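Local coordinates for protein UDP-glucose 4-epimerase (Brucella ovis, PDB 4WOK) that probably interconverts UDP-glucose and UDP-galactose by inverting the configuration at C4 of the sugar, using bound NAD, at residues S25-L30 / A242-V247; G105-L110 / E159-D164; G255-N260 / A307-F312. The protein carries 2 engineered substitutions. All coordinates share one frame; numbering follows the deposited sequence.

The three contacts sample both faces of the parallel Rossmann sheet and illustrate how packing varies with place in one fold. Contacts 1 and 3 lie on the same face and touch: helix 236-251, one half of contact 1, packs on segment 307-312 through Ala242 and Leu245 against Phe312. Contact 2 pairs two helices on the opposite face. Contact 1 is the buried one, made by methyls of Thr27, Leu30 and Val244 and by CB of His243, whose side chain lies about 6 Å from NAD. Contacts 2 and 3 are partly buried and employ longer chains: a methionine sulfur in 105-110/159-164, a lysine stem in 255-260/307-312. None has a hydrogen bond between its two segments.

Contact 1: residues S25-L30 / A242-V247; sequences SHTAKL and AHVLAV
Helix 22-33, which follows the probable glycine-rich turn of the NAD-binding fold, meets helix 236-251 here through Thr27 and Leu30 on one side and His243 and Val244 on the other. The short helical segments pass 10.0 Å apart at an angle of -56°, and the pairing is carried entirely by carbon. Leu30 reaches across with one branch: its CD2 lies 3.7 Å from Val244 CG2, and the same methyl approaches Val244 CB to 4.1 Å. The two side chains meet aslant, so a single methyl of each makes the closest touch. Val244 offers CG2 because its other methyl, CG1, stands trans to the backbone N (chi1 176°).

Both helices cover the same face of the Rossmann sheet, and the second pair, one turn back along helix 22-33, lies nearer to it. Thr27 points its methyl across the gap: CG2 is 4.2 Å from His243 CB and 4.3 Å from Val244 CG2, facing both neighbours at loose van der Waals range. Its hydroxyl turns back instead, OG1 bonding to the carbonyl of Ile23 one turn earlier, which satisfies the polar half of a buried residue and fixes which branch faces the partner helix. The imidazole of His243 is likewise occupied on both nitrogens, ND1 by Leu239 O and NE2 by Ser125 OG, while its ring meets that of Phe83 with the planes about 30° apart. Beneath, Ile81 of strand 79-82 touches the side chains of both Thr27 and His243.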
ATOM      1  N   SER A  25       0.687  -6.467   7.826  1.00 21.10           N
ATOM      2  CA  SER A  25       1.475  -7.325   8.708  1.00 19.12           C
ATOM      3  C   SER A  25       2.841  -6.700   8.973  1.00 23.87           C
ATOM      4  O   SER A  25       3.331  -6.747  10.107  1.00 22.05           O
ATOM      5  CB  SER A  25       1.635  -8.745   8.135  1.00 20.45           C
ATOM      6  OG  SER A  25       2.320  -8.747   6.881  1.00 19.58           O
ATOM      7  N   HIS A  26       3.455  -6.098   7.951  1.00 20.81           N
ATOM      8  CA  HIS A  26       4.723  -5.394   8.177  1.00 26.94           C
ATOM      9  C   HIS A  26       4.552  -4.232   9.159  1.00 22.96           C
ATOM     10  O   HIS A  26       5.452  -3.921   9.960  1.00 25.36           O
ATOM     11  CB  HIS A  26       5.307  -4.878   6.861  1.00 22.19           C
ATOM     12  CG  HIS A  26       6.007  -5.932   6.058  1.00 26.77           C
ATOM     13  ND1 HIS A  26       5.333  -6.821   5.254  1.00 24.64           N
ATOM     14  CD2 HIS A  26       7.324  -6.234   5.941  1.00 28.84           C
ATOM     15  CE1 HIS A  26       6.205  -7.636   4.673  1.00 30.31           C
ATOM     16  NE2 HIS A  26       7.417  -7.300   5.075  1.00 32.67           N
ATOM     17  N   THR A  27       3.398  -3.581   9.081  1.00 24.28           N
ATOM     18  CA  THR A  27       3.121  -2.444   9.949  1.00 22.77           C
ATOM     19  C   THR A  27       2.873  -2.904  11.382  1.00 22.43           C
ATOM     20  O   THR A  27       3.326  -2.260  12.332  1.00 23.90           O
ATOM     21  CB  THR A  27       1.922  -1.645   9.418  1.00 23.68           C
ATOM     22  OG1 THR A  27       2.253  -1.153   8.113  1.00 23.40           O
ATOM     23  CG2 THR A  27       1.573  -0.472  10.356  1.00 20.91           C
ATOM     24  N   ALA A  28       2.171  -4.027  11.537  1.00 22.22           N
ATOM     25  CA  ALA A  28       1.992  -4.641  12.859  1.00 23.67           C
ATOM     26  C   ALA A  28       3.341  -5.003  13.498  1.00 27.53           C
ATOM     27  O   ALA A  28       3.576  -4.728  14.680  1.00 25.14           O
ATOM     28  CB  ALA A  28       1.109  -5.878  12.747  1.00 19.82           C
ATOM     29  N   LYS A  29       4.224  -5.632  12.723  1.00 23.46           N
ATOM     30  CA  LYS A  29       5.573  -5.948  13.210  0.73 23.92           C
ATOM     31  C   LYS A  29       6.278  -4.691  13.706  1.00 25.11           C
ATOM     32  O   LYS A  29       6.889  -4.688  14.785  1.00 26.24           O
ATOM     33  CB  LYS A  29       6.399  -6.616  12.100  0.73 24.23           C
ATOM     34  CG  LYS A  29       7.862  -6.900  12.464  0.73 25.91           C
ATOM     35  CD  LYS A  29       8.546  -7.715  11.357  0.73 26.25           C
ATOM     36  CE  LYS A  29       9.879  -8.300  11.800  0.73 29.76           C
ATOM     37  NZ  LYS A  29      10.968  -7.290  11.789  0.73 31.88           N
ATOM     38  N   LEU A  30       6.192  -3.620  12.925  1.00 26.72           N
ATOM     39  CA  LEU A  30       6.880  -2.389  13.287  1.00 29.49           C
ATOM     40  C   LEU A  30       6.264  -1.762  14.528  1.00 32.87           C
ATOM     41  O   LEU A  30       6.985  -1.305  15.419  1.00 31.70           O
ATOM     42  CB  LEU A  30       6.856  -1.380  12.141  1.00 28.79           C
ATOM     43  CG  LEU A  30       7.831  -0.235  12.421  1.00 37.97           C
ATOM     44  CD1 LEU A  30       9.231  -0.620  12.000  1.00 39.69           C
ATOM     45  CD2 LEU A  30       7.406   1.059  11.761  1.00 38.39           C
ATOM     46  N   ALA A 242       6.079   4.929   7.811  1.00 29.82           N
ATOM     47  CA  ALA A 242       5.256   6.119   7.599  1.00 29.81           C
ATOM     48  C   ALA A 242       3.885   6.016   8.274  1.00 32.33           C
ATOM     49  O   ALA A 242       3.362   7.004   8.794  1.00 30.25           O
ATOM     50  CB  ALA A 242       5.079   6.369   6.130  1.00 30.64           C
ATOM     51  N   HIS A 243       3.289   4.830   8.246  1.00 30.45           N
ATOM     52  CA  HIS A 243       1.972   4.662   8.854  1.00 27.13           C
ATOM     53  C   HIS A 243       2.076   4.821  10.360  1.00 28.37           C
ATOM     54  O   HIS A 243       1.165   5.358  10.999  1.00 27.57           O
ATOM     55  CB  HIS A 243       1.370   3.306   8.495  1.00 26.47           C
ATOM     56  CG  HIS A 243       0.838   3.229   7.097  1.00 25.40           C
ATOM     57  ND1 HIS A 243       1.654   3.269   5.985  1.00 25.77           N
ATOM     58  CD2 HIS A 243      -0.430   3.111   6.629  1.00 24.51           C
ATOM     59  CE1 HIS A 243       0.911   3.175   4.893  1.00 30.64           C
ATOM     60  NE2 HIS A 243      -0.358   3.076   5.255  1.00 29.35           N
ATOM     61  N   VAL A 244       3.194   4.382  10.942  1.00 31.86           N
ATOM     62  CA  VAL A 244       3.356   4.562  12.383  1.00 29.08           C
ATOM     63  C   VAL A 244       3.704   6.027  12.693  1.00 30.73           C
ATOM     64  O   VAL A 244       3.228   6.587  13.691  1.00 30.57           O
ATOM     65  CB  VAL A 244       4.421   3.604  12.978  1.00 29.56           C
ATOM     66  CG1 VAL A 244       4.628   3.877  14.455  1.00 34.84           C
ATOM     67  CG2 VAL A 244       3.992   2.154  12.770  1.00 28.54           C
ATOM     68  N   LEU A 245       4.505   6.666  11.841  1.00 30.74           N
ATOM     69  CA  LEU A 245       4.752   8.097  12.037  1.00 33.05           C
ATOM     70  C   LEU A 245       3.424   8.867  11.996  1.00 36.33           C
ATOM     71  O   LEU A 245       3.222   9.818  12.741  1.00 32.70           O
ATOM     72  CB  LEU A 245       5.710   8.646  10.986  1.00 32.43           C
ATOM     73  CG  LEU A 245       7.195   8.335  11.151  1.00 39.79           C
ATOM     74  CD1 LEU A 245       7.930   8.738   9.887  1.00 38.30           C
ATOM     75  CD2 LEU A 245       7.795   9.057  12.369  1.00 35.00           C
ATOM     76  N   ALA A 246       2.514   8.435  11.129  1.00 30.60           N
ATOM     77  CA  ALA A 246       1.205   9.079  11.019  1.00 31.45           C
ATOM     78  C   ALA A 246       0.416   8.922  12.326  1.00 38.81           C
ATOM     79  O   ALA A 246      -0.278   9.844  12.766  1.00 32.64           O
ATOM     80  CB  ALA A 246       0.427   8.498   9.826  1.00 28.45           C
ATOM     81  N   VAL A 247       0.541   7.757  12.958  1.00 29.18           N
ATOM     82  CA  VAL A 247      -0.054   7.544  14.274  1.00 30.83           C
ATOM     83  C   VAL A 247       0.525   8.545  15.276  1.00 34.64           C
ATOM     84  O   VAL A 247      -0.204   9.172  16.045  1.00 32.41           O
ATOM     85  CB  VAL A 247       0.184   6.103  14.791  1.00 29.66           C
ATOM     86  CG1 VAL A 247      -0.189   5.989  16.262  1.00 33.16           C
ATOM     87  CG2 VAL A 247      -0.598   5.062  13.943  1.00 27.49           C
TER

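Contact 2: residues G105-L110 / E159-D164; sequences GGTQSL and EHMLAD
Met161 crosses to Gln108 and Thr107 between two helices that follow one another in the Rossmann fold: helix 96-116 links strands 79-82 and 121-125, and helix 150-169 links 121-125 to 172-177, a pair of successive beta-alpha-beta crossovers on one face of the sheet. Helix 150-169 also bears, near its start, the Tyr-x-x-x-Lys sequence familiar from short-chain dehydrogenases.

From CB the methionine runs out almost straight, chi1 -166° and chi2 -168°, and this extension carries CG and then the sulfur across to the other helix. There SD lies against backbone as much as side chain, 3.5 Å from Gln108 CA and 3.6 Å from Gln108 CB, with Thr107 CG2 at 4.3 Å on the preceding residue. At chi3, -69°, the chain bends, turning the terminal methyl along the helix surface: CE sits 3.8 Å from Gln108 CB. Val104 and Leu111 of helix 96-116 also touch the methionine.

Gln108, itself extended, crosses the methionine at about a right angle; CB, and more distantly CG, do the touching, while the rest of the chain carries the amide onward. The amide heads off to one side of the sulfur and ends on another residue of helix 150-169: Gln108 NE2 is hydrogen-bonded to Tyr165 OH.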
ATOM      1  N   GLY A 105     -18.338   1.183   0.850  1.00 16.13           N
ATOM      2  CA  GLY A 105     -19.155   0.620   1.920  1.00 23.41           C
ATOM      3  C   GLY A 105     -18.342   0.150   3.127  1.00 21.55           C
ATOM      4  O   GLY A 105     -18.698   0.438   4.278  1.00 16.44           O
ATOM      5  N   GLY A 106     -17.254  -0.574   2.879  1.00 19.09           N
ATOM      6  CA  GLY A 106     -16.416  -1.066   3.966  1.00 20.62           C
ATOM      7  C   GLY A 106     -15.786   0.072   4.762  1.00 20.10           C
ATOM      8  O   GLY A 106     -15.738   0.046   5.997  1.00 17.75           O
ATOM      9  N   THR A 107     -15.265   1.073   4.068  1.00 15.38           N
ATOM     10  CA  THR A 107     -14.673   2.204   4.779  1.00 16.41           C
ATOM     11  C   THR A 107     -15.740   2.963   5.572  1.00 19.38           C
ATOM     12  O   THR A 107     -15.494   3.378   6.701  1.00 19.52           O
ATOM     13  CB  THR A 107     -13.944   3.151   3.801  1.00 18.56           C
ATOM     14  OG1 THR A 107     -12.839   2.440   3.226  1.00 19.04           O
ATOM     15  CG2 THR A 107     -13.416   4.406   4.538  1.00 17.35           C
ATOM     16  N   GLN A 108     -16.936   3.129   5.014  1.00 16.37           N
ATOM     17  CA  GLN A 108     -17.955   3.854   5.769  1.00 17.30           C
ATOM     18  C   GLN A 108     -18.294   3.101   7.050  1.00 18.07           C
ATOM     19  O   GLN A 108     -18.471   3.701   8.111  1.00 17.66           O
ATOM     20  CB  GLN A 108     -19.250   4.084   4.975  1.00 14.93           C
ATOM     21  CG  GLN A 108     -20.242   4.874   5.874  1.00 16.78           C
ATOM     22  CD  GLN A 108     -21.557   5.214   5.198  1.00 24.33           C
ATOM     23  OE1 GLN A 108     -21.807   4.832   4.057  1.00 20.80           O
ATOM     24  NE2 GLN A 108     -22.407   5.940   5.911  1.00 26.02           N
ATOM     25  N   SER A 109     -18.361   1.783   6.954  1.00 15.57           N
ATOM     26  CA  SER A 109     -18.641   0.974   8.126  1.00 18.22           C
ATOM     27  C   SER A 109     -17.535   1.193   9.177  1.00 18.49           C
ATOM     28  O   SER A 109     -17.811   1.348  10.366  1.00 16.34           O
ATOM     29  CB  SER A 109     -18.753  -0.496   7.726  1.00 20.98           C
ATOM     30  OG  SER A 109     -19.078  -1.310   8.834  1.00 18.32           O
ATOM     31  N   LEU A 110     -16.283   1.221   8.738  1.00 16.67           N
ATOM     32  CA  LEU A 110     -15.179   1.443   9.666  0.58 18.24           C
ATOM     33  C   LEU A 110     -15.257   2.825  10.295  1.00 17.39           C
ATOM     34  O   LEU A 110     -15.042   2.980  11.503  1.00 18.42           O
ATOM     35  CB  LEU A 110     -13.832   1.259   8.963  0.58 17.71           C
ATOM     36  CG  LEU A 110     -12.616   1.643   9.815  0.58 18.63           C
ATOM     37  CD1 LEU A 110     -12.369   0.643  10.937  0.58 16.89           C
ATOM     38  CD2 LEU A 110     -11.381   1.779   8.936  0.58 16.73           C
ATOM     39  N   GLU A 159     -11.205   9.083   0.646  1.00 21.73           N
ATOM     40  CA  GLU A 159     -10.520  10.289   1.117  1.00 21.05           C
ATOM     41  C   GLU A 159     -11.531  11.403   1.435  1.00 23.66           C
ATOM     42  O   GLU A 159     -11.456  12.041   2.483  1.00 23.99           O
ATOM     43  CB  GLU A 159      -9.496  10.785   0.090  1.00 23.37           C
ATOM     44  CG  GLU A 159      -8.308   9.842  -0.114  1.00 28.38           C
ATOM     45  CD  GLU A 159      -7.155  10.496  -0.860  1.00 30.30           C
ATOM     46  OE1 GLU A 159      -7.336  11.622  -1.371  1.00 31.34           O
ATOM     47  OE2 GLU A 159      -6.065   9.887  -0.935  1.00 28.54           O
ATOM     48  N   HIS A 160     -12.479  11.628   0.532  1.00 26.90           N
ATOM     49  CA  HIS A 160     -13.481  12.671   0.753  1.00 25.96           C
ATOM     50  C   HIS A 160     -14.427  12.310   1.891  1.00 27.46           C
ATOM     51  O   HIS A 160     -14.900  13.193   2.601  1.00 25.94           O
ATOM     52  CB  HIS A 160     -14.274  12.935  -0.524  1.00 28.50           C
ATOM     53  CG  HIS A 160     -13.481  13.644  -1.573  1.00 40.80           C
ATOM     54  ND1 HIS A 160     -13.615  13.381  -2.917  1.00 39.59           N
ATOM     55  CD2 HIS A 160     -12.535  14.605  -1.469  1.00 40.94           C
ATOM     56  CE1 HIS A 160     -12.787  14.153  -3.599  1.00 38.49           C
ATOM     57  NE2 HIS A 160     -12.118  14.901  -2.743  1.00 41.14           N
ATOM     58  N   MET A 161     -14.703  11.021   2.058  1.00 23.55           N
ATOM     59  CA  MET A 161     -15.530  10.575   3.176  1.00 21.28           C
ATOM     60  C   MET A 161     -14.834  10.895   4.494  1.00 20.74           C
ATOM     61  O   MET A 161     -15.462  11.380   5.444  1.00 22.02           O
ATOM     62  CB  MET A 161     -15.809   9.076   3.078  1.00 17.32           C
ATOM     63  CG  MET A 161     -16.938   8.591   3.995  1.00 18.72           C
ATOM     64  SD  MET A 161     -16.984   6.786   4.085  1.00 23.77           S
ATOM     65  CE  MET A 161     -17.524   6.366   2.413  1.00 20.96           C
ATOM     66  N   LEU A 162     -13.535  10.615   4.552  1.00 21.28           N
ATOM     67  CA  LEU A 162     -12.725  11.032   5.708  1.00 23.98           C
ATOM     68  C   LEU A 162     -12.883  12.520   6.020  1.00 23.88           C
ATOM     69  O   LEU A 162     -13.099  12.900   7.177  1.00 27.39           O
ATOM     70  CB  LEU A 162     -11.241  10.718   5.469  1.00 24.34           C
ATOM     71  CG  LEU A 162     -10.843   9.254   5.612  1.00 27.02           C
ATOM     72  CD1 LEU A 162      -9.478   9.037   4.993  1.00 26.91           C
ATOM     73  CD2 LEU A 162     -10.817   8.847   7.075  1.00 29.84           C
ATOM     74  N   ALA A 163     -12.781  13.365   4.999  1.00 26.31           N
ATOM     75  CA  ALA A 163     -12.911  14.808   5.195  1.00 29.36           C
ATOM     76  C   ALA A 163     -14.293  15.164   5.737  1.00 27.71           C
ATOM     77  O   ALA A 163     -14.410  15.973   6.650  1.00 25.27           O
ATOM     78  CB  ALA A 163     -12.639  15.556   3.899  1.00 29.32           C
ATOM     79  N   ASP A 164     -15.332  14.539   5.191  1.00 26.54           N
ATOM     80  CA  ASP A 164     -16.708  14.808   5.628  1.00 22.10           C
ATOM     81  C   ASP A 164     -16.978  14.349   7.048  1.00 25.79           C
ATOM     82  O   ASP A 164     -17.709  15.015   7.785  1.00 25.70           O
ATOM     83  CB  ASP A 164     -17.720  14.134   4.702  1.00 21.33           C
ATOM     84  CG  ASP A 164     -17.762  14.764   3.326  1.00 28.05           C
ATOM     85  OD1 ASP A 164     -17.324  15.924   3.189  1.00 28.62           O
ATOM     86  OD2 ASP A 164     -18.234  14.094   2.380  1.00 24.34           O
TER

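Contact 3: residues G255-N260 / A307-F312; sequences GNLAVN and AEKLGF
Leu257 and Val259 of the strand meet Lys309 and Leu310 of the helix by apolar contact alone; the two segments together bury 189 Å². Leu257 does most of the work and divides its two methyls. CD1 lies 3.8 Å from Lys309 CB and 3.9 Å from Leu310 CD2, so it sits against both residues, whereas CD2 follows the lysine stem, 3.9 Å from Lys309 CG. With CG trans to its carbonyl carbon (chi1 -69°), Leu257 presents the fork of its isobutyl group to the helix. Leu257 and Leu310 run past each other in opposite senses, methyl beside methyl. Val259, two residues on and on the same side of the strand, adds a looser touch, its CG2 4.3 Å from Leu310 CD1.

The polar interactions lie at the margins. Lys309 lends only its aliphatic base to the leucine: the chain bends at chi2 (-64°) and its end leads away from the strand, where NZ forms a salt bridge with Glu308 OE2 at 3.6 Å. The lysine therefore touches the leucine with its stem while its ammonium end pairs with an exposed neighbour.

Backbone bonds tie the strand into the sheet: Leu257 is bonded to Tyr173 and Ala175, and Val259 to Ala175 and Arg177, all of strand 172-177. On the helical side a weak bond joins Gly311 N to Ala307 O at 3.0 Å, and Gly311 then leaves helical geometry with positive phi.

Helix 236-251 joins the group as well: His249 touches the side chains of Leu257 and Leu310, and its NE2 is hydrogen-bonded to Gly255 O. The whole is a helix packed over the outermost strand of a parallel Rossmann sheet, strand 257-260 being the last in its seven-stranded order.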
ATOM      1  N   GLY A 255      -2.570  18.065  12.869  1.00 39.48           N
ATOM      2  CA  GLY A 255      -3.740  18.284  12.036  1.00 41.37           C
ATOM      3  C   GLY A 255      -3.913  17.210  10.974  1.00 32.15           C
ATOM      4  O   GLY A 255      -2.996  16.421  10.706  1.00 34.82           O
ATOM      5  N   ASN A 256      -5.087  17.184  10.356  1.00 32.26           N
ATOM      6  CA  ASN A 256      -5.364  16.193   9.326  1.00 30.06           C
ATOM      7  C   ASN A 256      -4.417  16.368   8.144  1.00 34.86           C
ATOM      8  O   ASN A 256      -4.023  17.488   7.811  1.00 36.98           O
ATOM      9  CB  ASN A 256      -6.817  16.291   8.866  1.00 29.24           C
ATOM     10  CG  ASN A 256      -7.805  16.096  10.001  1.00 36.84           C
ATOM     11  OD1 ASN A 256      -7.555  15.340  10.944  1.00 30.39           O
ATOM     12  ND2 ASN A 256      -8.941  16.774   9.911  1.00 37.92           N
ATOM     13  N   LEU A 257      -4.031  15.260   7.522  1.00 31.12           N
ATOM     14  CA  LEU A 257      -3.038  15.298   6.452  1.00 31.72           C
ATOM     15  C   LEU A 257      -3.420  14.367   5.317  1.00 36.64           C
ATOM     16  O   LEU A 257      -4.077  13.347   5.533  1.00 30.11           O
ATOM     17  CB  LEU A 257      -1.658  14.887   6.963  1.00 38.70           C
ATOM     18  CG  LEU A 257      -0.850  15.749   7.920  1.00 43.56           C
ATOM     19  CD1 LEU A 257       0.435  15.009   8.280  1.00 37.35           C
ATOM     20  CD2 LEU A 257      -0.545  17.106   7.293  1.00 38.60           C
ATOM     21  N   ALA A 258      -3.002  14.727   4.111  1.00 34.43           N
ATOM     22  CA  ALA A 258      -2.961  13.792   2.994  1.00 36.18           C
ATOM     23  C   ALA A 258      -1.626  13.995   2.291  1.00 40.95           C
ATOM     24  O   ALA A 258      -1.388  15.051   1.695  1.00 40.94           O
ATOM     25  CB  ALA A 258      -4.131  14.012   2.044  1.00 32.58           C
ATOM     26  N   VAL A 259      -0.737  13.007   2.394  1.00 34.91           N
ATOM     27  CA  VAL A 259       0.596  13.129   1.815  1.00 31.79           C
ATOM     28  C   VAL A 259       1.007  11.912   0.977  1.00 36.32           C
ATOM     29  O   VAL A 259       0.554  10.796   1.219  1.00 33.17           O
ATOM     30  CB  VAL A 259       1.668  13.361   2.910  1.00 39.20           C
ATOM     31  CG1 VAL A 259       1.352  14.621   3.721  1.00 42.28           C
ATOM     32  CG2 VAL A 259       1.780  12.160   3.823  1.00 38.93           C
ATOM     33  N   ASN A 260       1.868  12.164  -0.009  1.00 36.03           N
ATOM     34  CA  ASN A 260       2.494  11.134  -0.824  1.00 34.48           C
ATOM     35  C   ASN A 260       3.630  10.425  -0.096  1.00 40.57           C
ATOM     36  O   ASN A 260       4.360  11.046   0.677  1.00 34.52           O
ATOM     37  CB  ASN A 260       3.060  11.738  -2.108  1.00 35.68           C
ATOM     38  CG  ASN A 260       1.995  12.299  -3.025  1.00 40.44           C
ATOM     39  OD1 ASN A 260       0.837  11.888  -2.985  1.00 33.52           O
ATOM     40  ND2 ASN A 260       2.397  13.242  -3.883  1.00 37.75           N
ATOM     41  N   ALA A 307       7.939  14.658   4.014  1.00 44.45           N
ATOM     42  CA  ALA A 307       9.166  15.032   4.720  1.00 47.35           C
ATOM     43  C   ALA A 307       8.903  16.202   5.661  1.00 45.44           C
ATOM     44  O   ALA A 307       9.320  16.189   6.816  1.00 43.36           O
ATOM     45  CB  ALA A 307      10.277  15.385   3.734  1.00 44.64           C
ATOM     46  N   GLU A 308       8.185  17.203   5.166  1.00 44.72           N
ATOM     47  CA  GLU A 308       7.875  18.374   5.969  1.00 45.97           C
ATOM     48  C   GLU A 308       6.941  18.063   7.136  1.00 49.81           C
ATOM     49  O   GLU A 308       7.207  18.453   8.270  1.00 44.67           O
ATOM     50  CB  GLU A 308       7.251  19.467   5.100  1.00 52.05           C
ATOM     51  CG  GLU A 308       6.760  20.664   5.910  1.00 64.03           C
ATOM     52  CD  GLU A 308       6.118  21.743   5.058  1.00 74.00           C
ATOM     53  OE1 GLU A 308       5.927  21.518   3.844  1.00 77.58           O
ATOM     54  OE2 GLU A 308       5.801  22.820   5.607  1.00 76.91           O
ATOM     55  N   LYS A 309       5.843  17.364   6.864  1.00 47.20           N
ATOM     56  CA  LYS A 309       4.788  17.212   7.863  1.00 47.99           C
ATOM     57  C   LYS A 309       4.976  16.015   8.796  1.00 48.35           C
ATOM     58  O   LYS A 309       4.518  16.040   9.936  1.00 48.60           O
ATOM     59  CB  LYS A 309       3.430  17.111   7.170  1.00 45.20           C
ATOM     60  CG  LYS A 309       3.071  18.313   6.309  1.00 46.63           C
ATOM     61  CD  LYS A 309       2.924  19.571   7.148  1.00 50.99           C
ATOM     62  CE  LYS A 309       2.301  20.701   6.338  1.00 52.00           C
ATOM     63  NZ  LYS A 309       2.568  22.040   6.933  1.00 61.27           N
ATOM     64  N   LEU A 310       5.633  14.965   8.312  1.00 45.12           N
ATOM     65  CA  LEU A 310       5.842  13.767   9.121  1.00 41.53           C
ATOM     66  C   LEU A 310       7.303  13.542   9.497  1.00 44.18           C
ATOM     67  O   LEU A 310       7.608  12.670  10.311  1.00 45.50           O
ATOM     68  CB  LEU A 310       5.318  12.523   8.383  1.00 39.11           C
ATOM     69  CG  LEU A 310       3.805  12.365   8.267  1.00 38.91           C
ATOM     70  CD1 LEU A 310       3.466  11.038   7.609  1.00 39.17           C
ATOM     71  CD2 LEU A 310       3.139  12.488   9.642  1.00 38.02           C
ATOM     72  N   GLY A 311       8.203  14.321   8.908  1.00 44.16           N
ATOM     73  CA  GLY A 311       9.624  14.067   9.055  1.00 42.90           C
ATOM     74  C   GLY A 311       9.998  12.728   8.442  1.00 44.53           C
ATOM     75  O   GLY A 311      10.909  12.053   8.919  1.00 46.88           O
ATOM     76  N   PHE A 312       9.294  12.339   7.381  1.00 47.35           N
ATOM     77  CA  PHE A 312       9.479  11.018   6.770  1.00 38.07           C
ATOM     78  C   PHE A 312      10.367  11.006   5.525  1.00 38.57           C
ATOM     79  O   PHE A 312      10.113  11.730   4.569  1.00 46.47           O
ATOM     80  CB  PHE A 312       8.123  10.414   6.395  1.00 37.02           C
ATOM     81  CG  PHE A 312       8.232   9.149   5.593  1.00 36.49           C
ATOM     82  CD1 PHE A 312       8.589   7.957   6.198  1.00 36.15           C
ATOM     83  CD2 PHE A 312       7.973   9.146   4.236  1.00 36.38           C
ATOM     84  CE1 PHE A 312       8.699   6.787   5.452  1.00 35.71           C
ATOM     85  CE2 PHE A 312       8.080   7.977   3.494  1.00 35.96           C
ATOM     86  CZ  PHE A 312       8.446   6.806   4.102  1.00 35.63           C
TER